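Telomeric DNA-binding factor trf1 (Schizosaccharomyces pombe, PDB 6K5S) probably binds telomeric or related repeat DNA through a region outside this helical domain, whose TRF-family fold is likely to mediate protein association. Local coordinates at residues K132-Y136 with I150-P156; N86-F90 with F109-F113. All coordinates share one frame; numbering follows the deposited sequence.

Contact 1: K132-Y136 with I150-P156; sequences KTQAY and ILNDLFP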
loop_
_atom_site.group_PDB
_atom_site.type_symbol
_atom_site.label_atom_id
_atom_site.label_comp_id
_atom_site.label_asym_id
_atom_site.label_seq_id
_atom_site.Cartn_x
_atom_site.Cartn_y
_atom_site.Cartn_z
ATOM N N LYS A 132 -6.172 -31.009 -3.891
ATOM C CA LYS A 132 -5.711 -32.103 -3.039
ATOM C C LYS A 132 -4.776 -33.029 -3.815
ATOM O O LYS A 132 -3.764 -33.490 -3.281
ATOM C CB LYS A 132 -6.909 -32.882 -2.482
ATOM C CG LYS A 132 -7.807 -32.050 -1.522
ATOM C CD LYS A 132 -9.112 -32.805 -1.201
ATOM C CE LYS A 132 -9.941 -32.125 -0.071
ATOM N NZ LYS A 132 -9.136 -32.019 1.177
ATOM N N THR A 133 -5.066 -33.247 -5.094
ATOM C CA THR A 133 -4.212 -34.103 -5.915
ATOM C C THR A 133 -2.815 -33.507 -6.071
ATOM O O THR A 133 -1.815 -34.219 -5.946
ATOM C CB THR A 133 -4.849 -34.333 -7.290
ATOM O OG1 THR A 133 -6.144 -34.918 -7.105
ATOM C CG2 THR A 133 -3.967 -35.306 -8.109
ATOM N N GLN A 134 -2.727 -32.199 -6.330
ATOM C CA GLN A 134 -1.416 -31.559 -6.400
ATOM C C GLN A 134 -0.722 -31.542 -5.041
ATOM O O GLN A 134 0.506 -31.689 -4.971
ATOM C CB GLN A 134 -1.528 -30.131 -6.954
ATOM C CG GLN A 134 -2.008 -30.053 -8.430
ATOM C CD GLN A 134 -1.166 -30.922 -9.376
ATOM O OE1 GLN A 134 0.062 -30.889 -9.325
ATOM N NE2 GLN A 134 -1.831 -31.683 -10.240
ATOM N N ALA A 135 -1.469 -31.334 -3.950
ATOM C CA ALA A 135 -0.827 -31.415 -2.637
ATOM C C ALA A 135 -0.232 -32.801 -2.415
ATOM O O ALA A 135 0.871 -32.932 -1.875
ATOM C CB ALA A 135 -1.815 -31.073 -1.523
ATOM N N TYR A 136 -0.967 -33.847 -2.811
ATOM C CA TYR A 136 -0.466 -35.202 -2.675
ATOM C C TYR A 136 0.808 -35.393 -3.492
ATOM O O TYR A 136 1.804 -35.926 -2.989
ATOM C CB TYR A 136 -1.555 -36.209 -3.089
ATOM C CG TYR A 136 -1.054 -37.638 -3.209
ATOM C CD1 TYR A 136 -0.684 -38.361 -2.069
ATOM C CD2 TYR A 136 -0.942 -38.265 -4.457
ATOM C CE1 TYR A 136 -0.214 -39.676 -2.163
ATOM C CE2 TYR A 136 -0.465 -39.573 -4.567
ATOM C CZ TYR A 136 -0.117 -40.281 -3.400
ATOM O OH TYR A 136 0.343 -41.578 -3.474
ATOM N N ILE A 150 -0.276 -39.515 3.709
ATOM C CA ILE A 150 -0.581 -38.295 2.969
ATOM C C ILE A 150 -2.025 -38.310 2.494
ATOM O O ILE A 150 -2.774 -37.332 2.653
ATOM C CB ILE A 150 0.390 -38.142 1.786
ATOM C CG1 ILE A 150 1.817 -38.266 2.303
ATOM C CG2 ILE A 150 0.109 -36.847 1.053
ATOM C CD1 ILE A 150 2.824 -37.681 1.421
ATOM N N LEU A 151 -2.438 -39.433 1.925
ATOM C CA LEU A 151 -3.753 -39.491 1.310
ATOM C C LEU A 151 -4.851 -39.411 2.355
ATOM O O LEU A 151 -5.895 -38.798 2.107
ATOM C CB LEU A 151 -3.886 -40.754 0.469
ATOM C CG LEU A 151 -3.182 -40.665 -0.876
ATOM C CD1 LEU A 151 -2.992 -42.039 -1.539
ATOM C CD2 LEU A 151 -3.976 -39.730 -1.807
ATOM N N ASN A 152 -4.638 -40.023 3.528
ATOM C CA ASN A 152 -5.663 -39.984 4.562
ATOM C C ASN A 152 -5.818 -38.581 5.126
ATOM O O ASN A 152 -6.913 -38.206 5.558
ATOM C CB ASN A 152 -5.343 -40.984 5.681
ATOM C CG ASN A 152 -5.693 -42.421 5.309
ATOM O OD1 ASN A 152 -6.371 -42.688 4.308
ATOM N ND2 ASN A 152 -5.205 -43.363 6.110
ATOM N N ASP A 153 -4.747 -37.779 5.108
ATOM C CA ASP A 153 -4.878 -36.381 5.502
ATOM C C ASP A 153 -5.609 -35.583 4.436
ATOM O O ASP A 153 -6.468 -34.750 4.751
ATOM C CB ASP A 153 -3.504 -35.758 5.745
ATOM C CG ASP A 153 -2.860 -36.253 7.011
ATOM O OD1 ASP A 153 -3.516 -37.003 7.772
ATOM O OD2 ASP A 153 -1.693 -35.895 7.237
ATOM N N LEU A 154 -5.275 -35.815 3.168
ATOM C CA LEU A 154 -5.795 -34.957 2.114
ATOM C C LEU A 154 -7.198 -35.343 1.680
ATOM O O LEU A 154 -7.934 -34.487 1.187
ATOM C CB LEU A 154 -4.861 -34.986 0.913
ATOM C CG LEU A 154 -3.607 -34.143 1.100
ATOM C CD1 LEU A 154 -2.664 -34.424 -0.053
ATOM C CD2 LEU A 154 -3.942 -32.651 1.200
ATOM N N PHE A 155 -7.566 -36.615 1.828
ATOM C CA PHE A 155 -8.863 -37.142 1.415
ATOM C C PHE A 155 -9.458 -37.859 2.619
ATOM O O PHE A 155 -9.534 -39.098 2.651
ATOM C CB PHE A 155 -8.726 -38.108 0.236
ATOM C CG PHE A 155 -8.184 -37.488 -1.021
ATOM C CD1 PHE A 155 -9.042 -36.933 -1.956
ATOM C CD2 PHE A 155 -6.825 -37.497 -1.293
ATOM C CE1 PHE A 155 -8.556 -36.360 -3.122
ATOM C CE2 PHE A 155 -6.336 -36.918 -2.466
ATOM C CZ PHE A 155 -7.210 -36.356 -3.381
ATOM N N PRO A 156 -9.889 -37.111 3.631
ATOM C CA PRO A 156 -10.158 -37.713 4.936
ATOM C C PRO A 156 -11.527 -38.377 4.970
ATOM O O PRO A 156 -12.377 -38.162 4.109
ATOM C CB PRO A 156 -10.085 -36.519 5.893
ATOM C CG PRO A 156 -10.493 -35.342 5.056
ATOM C CD PRO A 156 -10.143 -35.653 3.624
#

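Contact 2: N86-F90 with F109-F113; sequences NLAIF and FLEVF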
loop_
_atom_site.group_PDB
_atom_site.type_symbol
_atom_site.label_atom_id
_atom_site.label_comp_id
_atom_site.label_asym_id
_atom_site.label_seq_id
_atom_site.Cartn_x
_atom_site.Cartn_y
_atom_site.Cartn_z
ATOM N N ASN A 86 -7.835 -12.814 0.333
ATOM C CA ASN A 86 -7.569 -14.239 0.450
ATOM C C ASN A 86 -7.463 -14.913 -0.914
ATOM O O ASN A 86 -6.609 -15.787 -1.106
ATOM C CB ASN A 86 -8.645 -14.896 1.325
ATOM C CG ASN A 86 -8.369 -14.680 2.824
ATOM O OD1 ASN A 86 -7.246 -14.333 3.205
ATOM N ND2 ASN A 86 -9.380 -14.881 3.668
ATOM N N LEU A 87 -8.296 -14.512 -1.883
ATOM C CA LEU A 87 -8.130 -15.011 -3.248
ATOM C C LEU A 87 -6.787 -14.605 -3.840
ATOM O O LEU A 87 -6.122 -15.417 -4.503
ATOM C CB LEU A 87 -9.266 -14.508 -4.147
ATOM C CG LEU A 87 -10.554 -15.276 -3.849
ATOM C CD1 LEU A 87 -11.774 -14.423 -4.143
ATOM C CD2 LEU A 87 -10.546 -16.566 -4.662
ATOM N N ALA A 88 -6.381 -13.348 -3.635
ATOM C CA ALA A 88 -5.105 -12.903 -4.182
ATOM C C ALA A 88 -3.960 -13.674 -3.548
ATOM O O ALA A 88 -3.008 -14.069 -4.237
ATOM C CB ALA A 88 -4.938 -11.393 -3.979
ATOM N N ILE A 89 -4.050 -13.910 -2.230
ATOM C CA ILE A 89 -3.038 -14.698 -1.518
ATOM C C ILE A 89 -2.955 -16.106 -2.094
ATOM O O ILE A 89 -1.864 -16.642 -2.301
ATOM C CB ILE A 89 -3.353 -14.738 -0.010
ATOM C CG1 ILE A 89 -3.064 -13.384 0.642
ATOM C CG2 ILE A 89 -2.509 -15.821 0.715
ATOM C CD1 ILE A 89 -3.676 -13.281 2.058
ATOM N N PHE A 90 -4.111 -16.740 -2.324
ATOM C CA PHE A 90 -4.115 -18.111 -2.825
ATOM C C PHE A 90 -3.494 -18.184 -4.214
ATOM O O PHE A 90 -2.661 -19.063 -4.488
ATOM C CB PHE A 90 -5.541 -18.651 -2.849
ATOM C CG PHE A 90 -5.623 -20.144 -2.973
ATOM C CD1 PHE A 90 -5.481 -20.757 -4.214
ATOM C CD2 PHE A 90 -5.865 -20.938 -1.854
ATOM C CE1 PHE A 90 -5.567 -22.135 -4.336
ATOM C CE2 PHE A 90 -5.942 -22.323 -1.976
ATOM C CZ PHE A 90 -5.800 -22.913 -3.219
ATOM N N PHE A 109 -8.860 -23.992 1.810
ATOM C CA PHE A 109 -9.472 -23.862 0.485
ATOM C C PHE A 109 -10.932 -23.420 0.577
ATOM O O PHE A 109 -11.354 -22.493 -0.113
ATOM C CB PHE A 109 -9.368 -25.176 -0.287
ATOM C CG PHE A 109 -9.999 -25.116 -1.658
ATOM C CD1 PHE A 109 -9.272 -24.679 -2.750
ATOM C CD2 PHE A 109 -11.325 -25.461 -1.837
ATOM C CE1 PHE A 109 -9.865 -24.607 -4.013
ATOM C CE2 PHE A 109 -11.907 -25.408 -3.087
ATOM C CZ PHE A 109 -11.183 -24.972 -4.169
ATOM N N LEU A 110 -11.727 -24.086 1.414
ATOM C CA LEU A 110 -13.140 -23.732 1.485
ATOM C C LEU A 110 -13.354 -22.338 2.067
ATOM O O LEU A 110 -14.291 -21.641 1.670
ATOM C CB LEU A 110 -13.900 -24.782 2.295
ATOM C CG LEU A 110 -13.983 -26.157 1.612
ATOM C CD1 LEU A 110 -14.645 -27.181 2.526
ATOM C CD2 LEU A 110 -14.693 -26.081 0.263
ATOM N N GLU A 111 -12.511 -21.907 3.005
ATOM C CA GLU A 111 -12.657 -20.562 3.543
ATOM C C GLU A 111 -12.319 -19.506 2.492
ATOM O O GLU A 111 -12.905 -18.420 2.483
ATOM C CB GLU A 111 -11.775 -20.403 4.780
ATOM C CG GLU A 111 -11.819 -19.016 5.380
ATOM C CD GLU A 111 -13.153 -18.718 6.031
ATOM O OE1 GLU A 111 -13.698 -19.603 6.729
ATOM O OE2 GLU A 111 -13.667 -17.602 5.829
ATOM N N VAL A 112 -11.422 -19.832 1.573
ATOM C CA VAL A 112 -11.005 -18.892 0.538
ATOM C C VAL A 112 -12.031 -18.836 -0.592
ATOM O O VAL A 112 -12.372 -17.759 -1.084
ATOM C CB VAL A 112 -9.603 -19.301 0.031
ATOM C CG1 VAL A 112 -9.210 -18.506 -1.211
ATOM C CG2 VAL A 112 -8.577 -19.115 1.136
ATOM N N PHE A 113 -12.567 -19.989 -1.008
ATOM C CA PHE A 113 -13.429 -20.030 -2.184
ATOM C C PHE A 113 -14.909 -20.113 -1.852
ATOM O O PHE A 113 -15.728 -19.769 -2.707
ATOM C CB PHE A 113 -13.047 -21.219 -3.080
ATOM C CG PHE A 113 -11.724 -21.046 -3.768
ATOM C CD1 PHE A 113 -10.556 -21.397 -3.129
ATOM C CD2 PHE A 113 -11.654 -20.517 -5.051
ATOM C CE1 PHE A 113 -9.326 -21.239 -3.757
ATOM C CE2 PHE A 113 -10.435 -20.349 -5.690
ATOM C CZ PHE A 113 -9.263 -20.703 -5.038
HETATM O O HOH W 1 -11.988 -15.660 2.541
#

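Contact 1: K132-Y136 with I150-P156
The ammonium group of Lys132 donates a hydrogen bond to the backbone carbonyl of Leu154, with NZ 2.7 Å from O. The approach makes an angle of 153° at the oxygen and is tilted 21° from the carbonyl plane. A bend at the last torsion (chi4 -58°) turns NZ onto this oxygen from an otherwise extended chain, and Asn106 of helix 102-113 accepts a second bond from the same nitrogen. The aliphatic part of Lys132 runs past the Phe155 ring in the opposite direction, CB lying 3.6 Å from CZ. With an alanine in place of Lys132 the chain beyond CB is gone, and the Leu154 carbonyl and Asn106 would probably both lose their ammonium partner, the Phe155 ring keeping only CB against it. At the far end, Leu151 CD2 sits over one face of the Tyr136 ring in a CH-pi contact, 3.8 Å from the centroid, while Ile150 CG2 reaches its edge at CD1. The phenol oxygen of Tyr136 is held by Gln199. Between these ends Leu154 spreads its methyls, CD1 3.7 Å from Tyr136 CB and CD2 against the methyl of Ala135. Here the two helical segments run nearly antiparallel, and Phe155 leaves helical geometry beyond the lysine-bound carbonyl. This is an antiparallel hairpin of the all-helical TRF-family domain, with apolar packing between these turns and a lysine bonded to the C-terminal end of the second helix.

Contact 2: N86-F90 with F109-F113
Phe90 holds its ring carbon CG anti to the backbone N (chi1 -164°), whereas Phe113 has CG anti to its carbonyl carbon (chi1 -70°), and these two settings bring the rings together in an edge-to-face pair. The pair lies between helices 76-94 and 102-113 of the all-helical TRF-family domain, in a buried, mostly apolar interface near the centre of the chain. The edge of Phe113 is directed at the face of Phe90, with planes at 87° and centroids 5.0 Å apart; Phe113 CE1 stands over the centre of the Phe90 ring. Leu87 takes a face of the Phe113 ring, its CD2 3.9 Å from CE2. Phe109 meets the same cluster differently: the rim atom CZ of Phe90 lies in the plane of the Phe109 ring, 3.9 Å from CD1. Thus the Phe90 ring is in contact with two aromatic residues one helical turn apart. Val112 points at helix 76-94, with CG1 4.0 Å from Phe90 CB and also against the backbone oxygen of Asn86. Tyr128 lies nearly parallel to the Phe109 ring, while Ile215 and Ile219 of helix 208-222 touch Phe113, extending the apolar cluster to two further helices. At the polar margin, the side-chain ND2 of Asn86 donates to the backbone oxygen of Ile66. A water is its second partner and completes the link between the segments, accepting from Asn86 ND2 at 2.9 Å and donating to Glu111 O at 2.9 Å.

How the contacts relate
From the N terminus the chain runs through four helices, up to 41-60, before helix 76-94, the first to carry a contact. It then turns back through helix 102-113, and contact 2 closes that excursion across the 18 residues between its segments. Helix 122-141 follows, and contact 1 joins it to helix 147-154 over a shorter connection of 13 residues. The two closures stand in series, neither nested nor crossed. The centres of contact 1 and contact 2 lie about 18 Å apart, and the two do not touch. Helix 102-113 lies against helix 122-141, whose Leu131 packs on both Phe90 and Phe109. Four successive helices are thereby tied together.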